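PDB 5IZ4: putative short-chain dehydrogenase/reductase from Burkholderia xenovorans, which probably catalyses NADPH-dependent reduction of 3-oxoacyl-[acyl-carrier-protein]-type substrates and binds ADP in its nucleotide pocket. Local coordinates for residues R33-G38 with R62-Q67; L185-N190 with I195-L200; S224-S229 with K233-P238. One frame throughout, in Å; residues are numbered along the deposited sequence.

The three contacts come in series along the chain and are spread around one Rossmann-type fold built on a parallel sheet, each touching neither of the others. Contact 1 joins the C-terminal ends of helices 25-36 and 51-63 near the sheet edge formed by strand 68-72. Contact 2, about 26 Å from it between centres, packs helix 171-191 on strand 195-202, toward the other end of the sheet. Contact 3 comes next along the chain, linking helix 222-229 to the loop before helix 238-250, with its centre about 29 Å from those of both other contacts. Contacts 2 and 3 both touch the third subunit, whereas contact 1 meets no other chain of the assembly.

Contact 1 (R33-G38 with R62-Q67); sequences RFAQAG and RDAGAQ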
ATOM      1  N   ARG A  33      -9.550   8.755  28.069  1.00 19.81           N
ATOM      2  CA  ARG A  33     -10.683   8.723  27.146  1.00 19.55           C
ATOM      3  C   ARG A  33     -11.608   7.549  27.443  1.00 20.88           C
ATOM      4  O   ARG A  33     -12.838   7.694  27.400  1.00 22.14           O
ATOM      5  CB  ARG A  33     -10.189   8.655  25.700  1.00 18.98           C
ATOM      6  CG  ARG A  33     -11.328   8.647  24.680  1.00 18.17           C
ATOM      7  CD  ARG A  33     -12.143   9.918  24.810  1.00 22.63           C
ATOM      8  NE  ARG A  33     -13.309   9.975  23.924  1.00 22.93           N
ATOM      9  CZ  ARG A  33     -14.504   9.478  24.233  1.00 21.48           C
ATOM     10  NH1 ARG A  33     -14.687   8.852  25.389  1.00 23.72           N
ATOM     11  NH2 ARG A  33     -15.516   9.591  23.383  1.00 24.37           N
ATOM     12  N   PHE A  34     -11.041   6.376  27.738  1.00 20.27           N
ATOM     13  CA  PHE A  34     -11.890   5.252  28.121  1.00 20.65           C
ATOM     14  C   PHE A  34     -12.578   5.522  29.456  1.00 18.64           C
ATOM     15  O   PHE A  34     -13.750   5.173  29.635  1.00 20.95           O
ATOM     16  CB  PHE A  34     -11.079   3.949  28.150  1.00 16.92           C
ATOM     17  CG  PHE A  34     -10.965   3.283  26.793  1.00 17.50           C
ATOM     18  CD1 PHE A  34     -10.041   3.724  25.865  1.00 19.39           C
ATOM     19  CD2 PHE A  34     -11.800   2.230  26.446  1.00 18.93           C
ATOM     20  CE1 PHE A  34      -9.951   3.130  24.611  1.00 20.38           C
ATOM     21  CE2 PHE A  34     -11.713   1.621  25.198  1.00 18.78           C
ATOM     22  CZ  PHE A  34     -10.787   2.070  24.275  1.00 18.35           C
ATOM     23  N   ALA A  35     -11.880   6.182  30.390  1.00 21.51           N
ATOM     24  CA  ALA A  35     -12.517   6.561  31.650  1.00 20.21           C
ATOM     25  C   ALA A  35     -13.707   7.488  31.414  1.00 23.73           C
ATOM     26  O   ALA A  35     -14.755   7.350  32.058  1.00 22.82           O
ATOM     27  CB  ALA A  35     -11.491   7.220  32.574  1.00 20.83           C
ATOM     28  N   GLN A  36     -13.563   8.441  30.491  1.00 19.44           N
ATOM     29  CA  GLN A  36     -14.656   9.351  30.169  0.67 24.56           C
ATOM     30  C   GLN A  36     -15.844   8.624  29.554  1.00 27.19           C
ATOM     31  O   GLN A  36     -16.978   9.108  29.650  1.00 26.23           O
ATOM     32  CB  GLN A  36     -14.132  10.445  29.234  0.67 20.43           C
ATOM     33  CG  GLN A  36     -13.253  11.447  29.980  0.67 27.55           C
ATOM     34  CD  GLN A  36     -12.377  12.292  29.078  0.67 28.76           C
ATOM     35  OE1 GLN A  36     -12.130  11.951  27.919  0.67 20.40           O
ATOM     36  NE2 GLN A  36     -11.887  13.408  29.619  0.67 32.98           N
ATOM     37  N   ALA A  37     -15.608   7.473  28.933  1.00 24.25           N
ATOM     38  CA  ALA A  37     -16.667   6.662  28.357  1.00 25.74           C
ATOM     39  C   ALA A  37     -17.352   5.766  29.378  1.00 30.21           C
ATOM     40  O   ALA A  37     -18.297   5.052  29.018  1.00 30.23           O
ATOM     41  CB  ALA A  37     -16.094   5.815  27.223  1.00 25.88           C
ATOM     42  N   GLY A  38     -16.909   5.781  30.632  1.00 27.57           N
ATOM     43  CA  GLY A  38     -17.496   4.939  31.649  1.00 26.24           C
ATOM     44  C   GLY A  38     -16.828   3.598  31.833  1.00 27.70           C
ATOM     45  O   GLY A  38     -17.244   2.838  32.717  1.00 34.40           O
ATOM     46  N   ARG A  62     -10.211   8.492  37.730  1.00 23.14           N
ATOM     47  CA  ARG A  62     -11.218   8.384  38.779  1.00 24.28           C
ATOM     48  C   ARG A  62     -12.091   9.629  38.830  1.00 26.40           C
ATOM     49  O   ARG A  62     -13.295   9.541  39.098  1.00 29.20           O
ATOM     50  CB  ARG A  62     -10.544   8.148  40.132  1.00 29.91           C
ATOM     51  CG  ARG A  62      -9.947   6.766  40.272  1.00 33.07           C
ATOM     52  CD  ARG A  62      -9.148   6.646  41.547  1.00 35.56           C
ATOM     53  NE  ARG A  62      -9.970   6.539  42.753  1.00 37.46           N
ATOM     54  CZ  ARG A  62     -10.465   5.391  43.214  1.00 44.97           C
ATOM     55  NH1 ARG A  62     -10.245   4.260  42.551  1.00 47.57           N
ATOM     56  NH2 ARG A  62     -11.182   5.369  44.334  1.00 41.84           N
ATOM     57  N   ASP A  63     -11.491  10.799  38.601  1.00 28.67           N
ATOM     58  CA  ASP A  63     -12.263  12.034  38.538  1.00 26.37           C
ATOM     59  C   ASP A  63     -13.242  12.005  37.375  1.00 26.73           C
ATOM     60  O   ASP A  63     -14.342  12.571  37.465  1.00 30.83           O
ATOM     61  CB  ASP A  63     -11.321  13.226  38.416  1.00 32.86           C
ATOM     62  CG  ASP A  63     -12.059  14.531  38.252  1.00 49.02           C
ATOM     63  OD1 ASP A  63     -12.471  15.110  39.281  1.00 49.49           O
ATOM     64  OD2 ASP A  63     -12.228  14.973  37.093  1.00 50.43           O
ATOM     65  N   ALA A  64     -12.854  11.353  36.280  1.00 26.66           N
ATOM     66  CA  ALA A  64     -13.732  11.130  35.139  1.00 23.87           C
ATOM     67  C   ALA A  64     -14.807  10.102  35.438  1.00 32.42           C
ATOM     68  O   ALA A  64     -15.705   9.923  34.612  1.00 32.44           O
ATOM     69  CB  ALA A  64     -12.914  10.687  33.922  1.00 22.95           C
ATOM     70  N   GLY A  65     -14.725   9.420  36.580  1.00 28.86           N
ATOM     71  CA  GLY A  65     -15.762   8.517  37.026  1.00 36.94           C
ATOM     72  C   GLY A  65     -15.479   7.042  36.857  1.00 34.43           C
ATOM     73  O   GLY A  65     -16.384   6.232  37.090  1.00 35.22           O
ATOM     74  N   ALA A  66     -14.261   6.665  36.473  1.00 28.54           N
ATOM     75  CA  ALA A  66     -13.930   5.276  36.177  1.00 25.82           C
ATOM     76  C   ALA A  66     -13.380   4.545  37.393  1.00 26.62           C
ATOM     77  O   ALA A  66     -12.607   5.105  38.178  1.00 27.40           O
ATOM     78  CB  ALA A  66     -12.892   5.195  35.061  1.00 27.41           C
ATOM     79  N   GLN A  67     -13.765   3.276  37.527  1.00 24.31           N
ATOM     80  CA  GLN A  67     -13.000   2.363  38.363  1.00 26.92           C
ATOM     81  C   GLN A  67     -11.621   2.143  37.756  1.00 27.90           C
ATOM     82  O   GLN A  67     -11.464   2.084  36.532  1.00 26.54           O
ATOM     83  CB  GLN A  67     -13.723   1.030  38.504  1.00 28.54           C
ATOM     84  CG  GLN A  67     -15.029   1.106  39.250  1.00 35.33           C
ATOM     85  CD  GLN A  67     -15.726  -0.232  39.274  1.00 39.86           C
ATOM     86  OE1 GLN A  67     -15.280  -1.163  39.942  1.00 49.30           O
ATOM     87  NE2 GLN A  67     -16.811  -0.346  38.515  1.00 37.63           N
TER
HETATM   88  O   HOH W   1     -17.214   8.022  33.319  1.00 45.77           O
HETATM   89  O   HOH W   2     -15.721   1.944  35.605  1.00 28.54           O
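Ala35 presses its methyl against two others, those of Ala64 and Ala66, where the end of helix 25-36 meets the turn that follows helix 51-63. The apolar part of the contact is made almost wholly of these small groups. CB of Ala35 lies 3.5 Å from CB of Ala66, closer than usual for two methyls, and 4.0 Å from CB of Ala64. Alanine suits all three places, since its short side chain allows the two backbones to come close. Gln36 adds a marginal touch at the exposed edge: in one of its two conformers, with CG anti to its carbonyl carbon (chi1 -74°), that CG sits 4.0 Å from CB of Ala64.

No direct hydrogen bond crosses the interface, and water supplies the polar link. Water 1 donates to Ala35 O and to Ala64 O, each at 2.8 Å, and so joins two carbonyls that could not bond to each other. Water 2 accepts from Gln67 N at 3.0 Å and gives a weak bond to Gly38 O.

Within each segment a Schellman motif ends the helix. Gly38 and Gly65 take positive phi there, with backbone angles at which a beta carbon would collide with the carbonyl oxygen of the residue before, so glycine fits both positions. Gly38 N bonds to Ala35 O at 3.0 Å, which means that this oxygen serves both the helix end and water 1.

The two chain reversals lead into strands 40-45 and 68-72 of the Rossmann sheet, neighbours that Gln67 links by backbone bonding to Val41. Away from the alanines, helix 25-36 is covered by helix 238-250, where Trp246 meets Phe34 edge-to-face and Arg33 through a cation-pi contact.

Contact 2 (L185-N190 with I195-L200); sequences LSLARN and IRVNAL
Ala188 and Val197 mark the nearest approach of the two backbones, CA to CA 4.8 Å, where helix 171-191 lies against strand 195-202. The pair forms the closing half of a beta-alpha-beta crossover of the Rossmann fold: the chain leaves the parallel neighbour strand 153-158, passes the short helix 161-165, and runs through helix 171-191 and a short loop into this strand.

Val197 makes the strand's part of the contact. Its CG1, anti to the backbone N (chi1 -171°), reaches Leu187 CB at 3.9 Å, while CG2 rests 3.9 Å from the backbone carbon C of Leu187. Beside it, the methyl CB of Ala188 stands 3.7 Å from Val197 O and 4.1 Å from Val197 CB. Alanine, with no more than a methyl, lets the helix come near the strand, and a branched valine is well suited both to beta backbone angles and to covering a helix surface.

Other residues of the helix reach the assembly: Ser186 bonds to His110 of the second subunit, and Arg189 to both the second and third subunits. Water 3 bridges the two backbones, donating to Ala188 O at 2.8 Å and to Ile195 O at 2.7 Å.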
ATOM      1  N   LEU A 185      -1.389  -7.664  11.206  1.00 14.48           N
ATOM      2  CA  LEU A 185      -2.104  -8.444  10.197  1.00 14.18           C
ATOM      3  C   LEU A 185      -2.263  -9.893  10.626  1.00 19.50           C
ATOM      4  O   LEU A 185      -3.350 -10.472  10.496  1.00 17.44           O
ATOM      5  CB  LEU A 185      -1.374  -8.375   8.859  1.00 14.63           C
ATOM      6  CG  LEU A 185      -1.218  -6.986   8.261  1.00 23.83           C
ATOM      7  CD1 LEU A 185      -0.502  -7.108   6.937  1.00 23.22           C
ATOM      8  CD2 LEU A 185      -2.564  -6.336   8.087  1.00 25.58           C
ATOM      9  N   SER A 186      -1.184 -10.514  11.112  1.00 14.67           N
ATOM     10  CA  SER A 186      -1.292 -11.901  11.540  1.00 14.33           C
ATOM     11  C   SER A 186      -2.294 -12.038  12.677  1.00 14.58           C
ATOM     12  O   SER A 186      -3.143 -12.940  12.674  1.00 15.92           O
ATOM     13  CB  SER A 186       0.079 -12.430  11.970  1.00 14.53           C
ATOM     14  OG  SER A 186      -0.068 -13.742  12.494  1.00 18.63           O
ATOM     15  N   LEU A 187      -2.194 -11.154  13.672  1.00 14.83           N
ATOM     16  CA  LEU A 187      -3.088 -11.227  14.823  1.00 17.77           C
ATOM     17  C   LEU A 187      -4.536 -11.037  14.397  1.00 17.97           C
ATOM     18  O   LEU A 187      -5.426 -11.770  14.845  1.00 18.21           O
ATOM     19  CB  LEU A 187      -2.689 -10.182  15.861  1.00 17.92           C
ATOM     20  CG  LEU A 187      -1.362 -10.405  16.614  1.00 16.14           C
ATOM     21  CD1 LEU A 187      -1.061  -9.183  17.473  1.00 16.12           C
ATOM     22  CD2 LEU A 187      -1.405 -11.673  17.459  1.00 17.67           C
ATOM     23  N   ALA A 188      -4.792 -10.063  13.520  1.00 14.92           N
ATOM     24  CA  ALA A 188      -6.149  -9.855  13.031  1.00 15.66           C
ATOM     25  C   ALA A 188      -6.676 -11.104  12.336  1.00 17.12           C
ATOM     26  O   ALA A 188      -7.818 -11.521  12.562  1.00 15.36           O
ATOM     27  CB  ALA A 188      -6.194  -8.658  12.078  1.00 17.71           C
ATOM     28  N   ARG A 189      -5.858 -11.707  11.468  1.00 15.13           N
ATOM     29  CA  ARG A 189      -6.316 -12.878  10.731  1.00 16.69           C
ATOM     30  C   ARG A 189      -6.609 -14.037  11.672  1.00 16.70           C
ATOM     31  O   ARG A 189      -7.600 -14.760  11.500  1.00 18.92           O
ATOM     32  CB  ARG A 189      -5.273 -13.285   9.689  1.00 16.70           C
ATOM     33  CG  ARG A 189      -5.692 -14.455   8.818  1.00 18.14           C
ATOM     34  CD  ARG A 189      -4.632 -14.820   7.785  1.00 23.05           C
ATOM     35  NE  ARG A 189      -4.477 -13.785   6.764  1.00 20.87           N
ATOM     36  CZ  ARG A 189      -3.460 -12.937   6.708  1.00 19.78           C
ATOM     37  NH1 ARG A 189      -2.485 -12.994   7.616  1.00 18.96           N
ATOM     38  NH2 ARG A 189      -3.408 -12.026   5.736  1.00 19.90           N
ATOM     39  N   ASN A 190      -5.759 -14.237  12.672  1.00 16.24           N
ATOM     40  CA  ASN A 190      -5.871 -15.436  13.484  1.00 20.26           C
ATOM     41  C   ASN A 190      -6.768 -15.281  14.707  1.00 22.36           C
ATOM     42  O   ASN A 190      -7.151 -16.296  15.301  1.00 24.17           O
ATOM     43  CB  ASN A 190      -4.475 -15.890  13.906  1.00 19.07           C
ATOM     44  CG  ASN A 190      -3.710 -16.478  12.750  1.00 18.52           C
ATOM     45  OD1 ASN A 190      -3.852 -17.665  12.446  1.00 28.53           O
ATOM     46  ND2 ASN A 190      -2.935 -15.648  12.064  1.00 18.00           N
ATOM     47  N   ILE A 195     -12.045 -11.204  18.071  1.00 17.25           N
ATOM     48  CA  ILE A 195     -11.198 -10.072  18.441  1.00 16.84           C
ATOM     49  C   ILE A 195     -10.753  -9.373  17.165  1.00 16.42           C
ATOM     50  O   ILE A 195     -10.289 -10.030  16.228  1.00 18.83           O
ATOM     51  CB  ILE A 195      -9.964 -10.517  19.253  1.00 20.22           C
ATOM     52  CG1 ILE A 195     -10.373 -11.353  20.465  1.00 18.70           C
ATOM     53  CG2 ILE A 195      -9.154  -9.291  19.682  1.00 18.78           C
ATOM     54  CD1 ILE A 195      -9.192 -12.140  21.104  1.00 16.81           C
ATOM     55  N   ARG A 196     -10.901  -8.052  17.126  1.00 16.95           N
ATOM     56  CA  ARG A 196     -10.369  -7.229  16.050  1.00 18.37           C
ATOM     57  C   ARG A 196      -9.030  -6.650  16.478  1.00 16.61           C
ATOM     58  O   ARG A 196      -8.843  -6.315  17.648  1.00 17.66           O
ATOM     59  CB  ARG A 196     -11.338  -6.102  15.695  1.00 15.63           C
ATOM     60  CG  ARG A 196     -12.669  -6.608  15.145  1.00 16.56           C
ATOM     61  CD  ARG A 196     -13.640  -5.455  14.897  1.00 16.21           C
ATOM     62  NE  ARG A 196     -14.075  -4.849  16.151  1.00 16.72           N
ATOM     63  CZ  ARG A 196     -13.645  -3.672  16.599  1.00 23.12           C
ATOM     64  NH1 ARG A 196     -12.756  -2.977  15.901  1.00 25.23           N
ATOM     65  NH2 ARG A 196     -14.095  -3.207  17.751  1.00 29.34           N
ATOM     66  N   VAL A 197      -8.091  -6.558  15.539  1.00 14.41           N
ATOM     67  CA  VAL A 197      -6.749  -6.065  15.839  1.00 15.99           C
ATOM     68  C   VAL A 197      -6.389  -5.019  14.798  1.00 17.29           C
ATOM     69  O   VAL A 197      -6.404  -5.307  13.592  1.00 15.72           O
ATOM     70  CB  VAL A 197      -5.697  -7.188  15.855  1.00 18.83           C
ATOM     71  CG1 VAL A 197      -4.345  -6.649  16.391  1.00 16.36           C
ATOM     72  CG2 VAL A 197      -6.167  -8.379  16.700  1.00 19.73           C
ATOM     73  N   ASN A 198      -6.040  -3.818  15.260  1.00 16.21           N
ATOM     74  CA  ASN A 198      -5.697  -2.715  14.372  1.00 16.64           C
ATOM     75  C   ASN A 198      -4.487  -1.987  14.937  1.00 15.06           C
ATOM     76  O   ASN A 198      -4.154  -2.115  16.118  1.00 16.21           O
ATOM     77  CB  ASN A 198      -6.867  -1.740  14.205  1.00 13.48           C
ATOM     78  CG  ASN A 198      -8.052  -2.373  13.494  1.00 18.85           C
ATOM     79  OD1 ASN A 198      -7.998  -2.640  12.288  1.00 16.66           O
ATOM     80  ND2 ASN A 198      -9.134  -2.608  14.237  1.00 14.46           N
ATOM     81  N   ALA A 199      -3.815  -1.226  14.075  1.00 15.06           N
ATOM     82  CA  ALA A 199      -2.685  -0.416  14.501  1.00 13.81           C
ATOM     83  C   ALA A 199      -2.959   1.041  14.169  1.00 20.77           C
ATOM     84  O   ALA A 199      -3.728   1.349  13.248  1.00 19.05           O
ATOM     85  CB  ALA A 199      -1.361  -0.863  13.845  1.00 15.74           C
ATOM     86  N   LEU A 200      -2.343   1.934  14.946  1.00 17.15           N
ATOM     87  CA  LEU A 200      -2.400   3.370  14.686  1.00 20.58           C
ATOM     88  C   LEU A 200      -1.009   3.851  14.300  1.00 19.72           C
ATOM     89  O   LEU A 200      -0.020   3.421  14.890  1.00 18.29           O
ATOM     90  CB  LEU A 200      -2.879   4.147  15.918  1.00 22.83           C
ATOM     91  CG  LEU A 200      -4.156   3.653  16.584  1.00 27.66           C
ATOM     92  CD1 LEU A 200      -4.625   4.599  17.684  1.00 23.33           C
ATOM     93  CD2 LEU A 200      -5.200   3.515  15.531  1.00 24.63           C
TER
HETATM   94  O   HOH W   3      -9.732  -9.808  13.592  1.00 18.09           O

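Contact 3 (S224-S229 with K233-P238); sequences SRMTES and KRVSRP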
ATOM      1  N   SER A 224       7.304  24.817  15.945  1.00 51.89           N
ATOM      2  CA  SER A 224       7.091  25.512  14.682  1.00 62.16           C
ATOM      3  C   SER A 224       7.741  24.800  13.500  1.00 61.68           C
ATOM      4  O   SER A 224       7.320  25.011  12.358  1.00 58.14           O
ATOM      5  CB  SER A 224       7.600  26.950  14.784  1.00 68.93           C
ATOM      6  OG  SER A 224       6.770  27.716  15.644  1.00 70.02           O
ATOM      7  N   ARG A 225       8.745  23.957  13.739  1.00 59.65           N
ATOM      8  CA  ARG A 225       9.334  23.200  12.639  1.00 56.98           C
ATOM      9  C   ARG A 225       8.472  21.998  12.266  1.00 48.35           C
ATOM     10  O   ARG A 225       8.355  21.653  11.084  1.00 41.22           O
ATOM     11  CB  ARG A 225      10.750  22.753  13.007  1.00 62.54           C
ATOM     12  N   MET A 226       7.874  21.339  13.260  1.00 43.87           N
ATOM     13  CA  MET A 226       6.957  20.246  12.967  1.00 42.54           C
ATOM     14  C   MET A 226       5.710  20.753  12.248  1.00 40.61           C
ATOM     15  O   MET A 226       5.210  20.096  11.322  1.00 37.96           O
ATOM     16  CB  MET A 226       6.576  19.521  14.257  1.00 44.48           C
ATOM     17  CG  MET A 226       7.723  18.845  14.999  1.00 57.37           C
ATOM     18  SD  MET A 226       7.140  17.963  16.472  1.00 65.79           S
ATOM     19  CE  MET A 226       8.679  17.347  17.150  1.00 72.77           C
ATOM     20  N   THR A 227       5.193  21.919  12.651  1.00 31.75           N
ATOM     21  CA  THR A 227       3.927  22.384  12.083  1.00 35.71           C
ATOM     22  C   THR A 227       4.088  22.796  10.628  1.00 31.22           C
ATOM     23  O   THR A 227       3.234  22.479   9.791  1.00 34.39           O
ATOM     24  CB  THR A 227       3.357  23.546  12.902  1.00 37.73           C
ATOM     25  OG1 THR A 227       4.251  24.659  12.841  1.00 53.01           O
ATOM     26  CG2 THR A 227       3.159  23.142  14.360  1.00 31.99           C
ATOM     27  N   GLU A 228       5.173  23.501  10.299  1.00 29.75           N
ATOM     28  CA  GLU A 228       5.331  23.995   8.935  1.00 33.21           C
ATOM     29  C   GLU A 228       5.514  22.865   7.930  1.00 34.10           C
ATOM     30  O   GLU A 228       5.023  22.966   6.800  1.00 37.53           O
ATOM     31  CB  GLU A 228       6.498  24.974   8.859  1.00 41.20           C
ATOM     32  CG  GLU A 228       6.179  26.310   9.495  1.00 52.42           C
ATOM     33  CD  GLU A 228       4.919  26.928   8.920  1.00 60.97           C
ATOM     34  OE1 GLU A 228       4.867  27.127   7.686  1.00 59.78           O
ATOM     35  OE2 GLU A 228       3.977  27.197   9.699  1.00 61.42           O
ATOM     36  N   SER A 229       6.180  21.777   8.316  1.00 33.58           N
ATOM     37  CA  SER A 229       6.420  20.705   7.355  1.00 39.64           C
ATOM     38  C   SER A 229       5.163  19.898   7.050  1.00 32.95           C
ATOM     39  O   SER A 229       5.141  19.159   6.060  1.00 31.54           O
ATOM     40  CB  SER A 229       7.519  19.771   7.860  1.00 48.18           C
ATOM     41  OG  SER A 229       7.045  18.960   8.917  1.00 52.54           O
ATOM     42  N   LYS A 233      -0.495  21.786   8.760  1.00 20.75           N
ATOM     43  CA  LYS A 233       0.055  22.937   9.478  1.00 22.03           C
ATOM     44  C   LYS A 233      -0.252  22.866  10.975  1.00 22.11           C
ATOM     45  O   LYS A 233      -0.641  23.852  11.606  1.00 25.23           O
ATOM     46  CB  LYS A 233      -0.448  24.245   8.866  1.00 23.22           C
ATOM     47  CG  LYS A 233       0.167  24.517   7.507  1.00 28.11           C
ATOM     48  CD  LYS A 233       1.667  24.784   7.656  1.00 30.65           C
ATOM     49  CE  LYS A 233       2.340  25.048   6.315  1.00 36.10           C
ATOM     50  NZ  LYS A 233       2.421  23.804   5.507  1.00 33.62           N
ATOM     51  N   ARG A 234      -0.026  21.688  11.545  1.00 21.88           N
ATOM     52  CA  ARG A 234      -0.294  21.432  12.954  1.00 21.14           C
ATOM     53  C   ARG A 234       0.475  20.187  13.364  1.00 23.09           C
ATOM     54  O   ARG A 234       0.979  19.436  12.522  1.00 22.72           O
ATOM     55  CB  ARG A 234      -1.793  21.223  13.216  1.00 20.33           C
ATOM     56  CG  ARG A 234      -2.311  19.923  12.593  1.00 19.18           C
ATOM     57  CD  ARG A 234      -3.828  19.787  12.663  1.00 21.43           C
ATOM     58  NE  ARG A 234      -4.332  19.776  14.043  1.00 23.15           N
ATOM     59  CZ  ARG A 234      -4.389  18.692  14.818  1.00 21.97           C
ATOM     60  NH1 ARG A 234      -3.955  17.514  14.377  1.00 17.89           N
ATOM     61  NH2 ARG A 234      -4.871  18.787  16.051  1.00 23.38           N
ATOM     62  N   VAL A 235       0.535  19.968  14.677  1.00 23.30           N
ATOM     63  CA  VAL A 235       0.960  18.690  15.240  1.00 20.10           C
ATOM     64  C   VAL A 235      -0.215  18.081  15.995  1.00 26.65           C
ATOM     65  O   VAL A 235      -1.181  18.763  16.345  1.00 29.90           O
ATOM     66  CB  VAL A 235       2.181  18.842  16.164  1.00 28.20           C
ATOM     67  CG1 VAL A 235       3.321  19.454  15.394  1.00 27.69           C
ATOM     68  CG2 VAL A 235       1.827  19.703  17.372  1.00 28.68           C
ATOM     69  N   SER A 236      -0.125  16.780  16.252  1.00 23.34           N
ATOM     70  CA  SER A 236      -1.157  16.100  17.027  1.00 24.18           C
ATOM     71  C   SER A 236      -0.873  16.212  18.518  1.00 25.60           C
ATOM     72  O   SER A 236       0.279  16.299  18.945  1.00 24.82           O
ATOM     73  CB  SER A 236      -1.246  14.617  16.653  1.00 23.56           C
ATOM     74  OG  SER A 236      -1.757  14.453  15.344  1.00 20.70           O
ATOM     75  N   ARG A 237      -1.934  16.213  19.305  1.00 24.79           N
ATOM     76  CA  ARG A 237      -1.807  16.034  20.740  1.00 23.25           C
ATOM     77  C   ARG A 237      -2.263  14.630  21.105  1.00 23.49           C
ATOM     78  O   ARG A 237      -2.996  13.993  20.345  1.00 20.81           O
ATOM     79  CB  ARG A 237      -2.618  17.092  21.495  1.00 28.21           C
ATOM     80  CG  ARG A 237      -1.928  18.459  21.439  1.00 46.11           C
ATOM     81  CD  ARG A 237      -2.778  19.581  21.997  1.00 59.14           C
ATOM     82  NE  ARG A 237      -2.588  19.764  23.432  1.00 66.88           N
ATOM     83  CZ  ARG A 237      -1.592  20.463  23.971  1.00 73.44           C
ATOM     84  NH1 ARG A 237      -0.682  21.038  23.196  1.00 74.80           N
ATOM     85  NH2 ARG A 237      -1.504  20.584  25.287  1.00 77.05           N
ATOM     86  N   PRO A 238      -1.795  14.081  22.230  1.00 22.17           N
ATOM     87  CA  PRO A 238      -2.123  12.677  22.531  1.00 25.00           C
ATOM     88  C   PRO A 238      -3.611  12.374  22.527  1.00 21.40           C
ATOM     89  O   PRO A 238      -3.996  11.278  22.105  1.00 21.16           O
ATOM     90  CB  PRO A 238      -1.507  12.469  23.919  1.00 23.23           C
ATOM     91  CG  PRO A 238      -0.374  13.423  23.964  1.00 27.43           C
ATOM     92  CD  PRO A 238      -0.817  14.634  23.179  1.00 24.14           C
TER
HETATM   93  O   HOH W   4       3.038  17.611  12.115  1.00 23.72           O
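Val235 holds CG1 anti to its own carbonyl carbon (chi1 -58°), which sets that methyl against Met226 and Thr227, while Lys233 bends at chi2 (-67°) and chi4 (-71°) to fold its amine back onto the backbone O of Glu228. The contact belongs to a helix-loop-helix connection in the Rossmann fold, between strands 195-202 and 259-262: helix 222-229 gives way to an irregular, largely extended loop that crosses the end region of the helix and leads away to helix 238-250.

The apolar meeting is compact. Val235 CG1 lies 3.4 Å from Met226 CB, shorter than usual carbon packing, and 3.8 Å from Thr227 CG2. Threonine serves two roles, offering its methyl to the valine and turning OG1 back to Ser224 O, 3.1 Å away, within its own helix. A beta-branched valine suits the extended backbone of the loop and presents a blunt face to the helix.

Lysine suits this exposed place, where a long flexible chain can carry its charge to the backbone carbonyls of Glu228 and Ala230. Lys233 NZ donates to Glu228 O at 3.0 Å and also to Ala230 O. The carboxylate of Glu228 is near but not paired with it: OE1 approaches Lys233 CE at 3.5 Å, yet stays 4.7 Å from NZ, so any attraction is probably long-range.

Arg234 turns away from the helix to a salt bridge with Glu240, and itself packs on Pro253 of the third subunit. At the crossing of the backbones, Lys233 CA makes a C-H...O contact with Thr227 O at 3.2 Å.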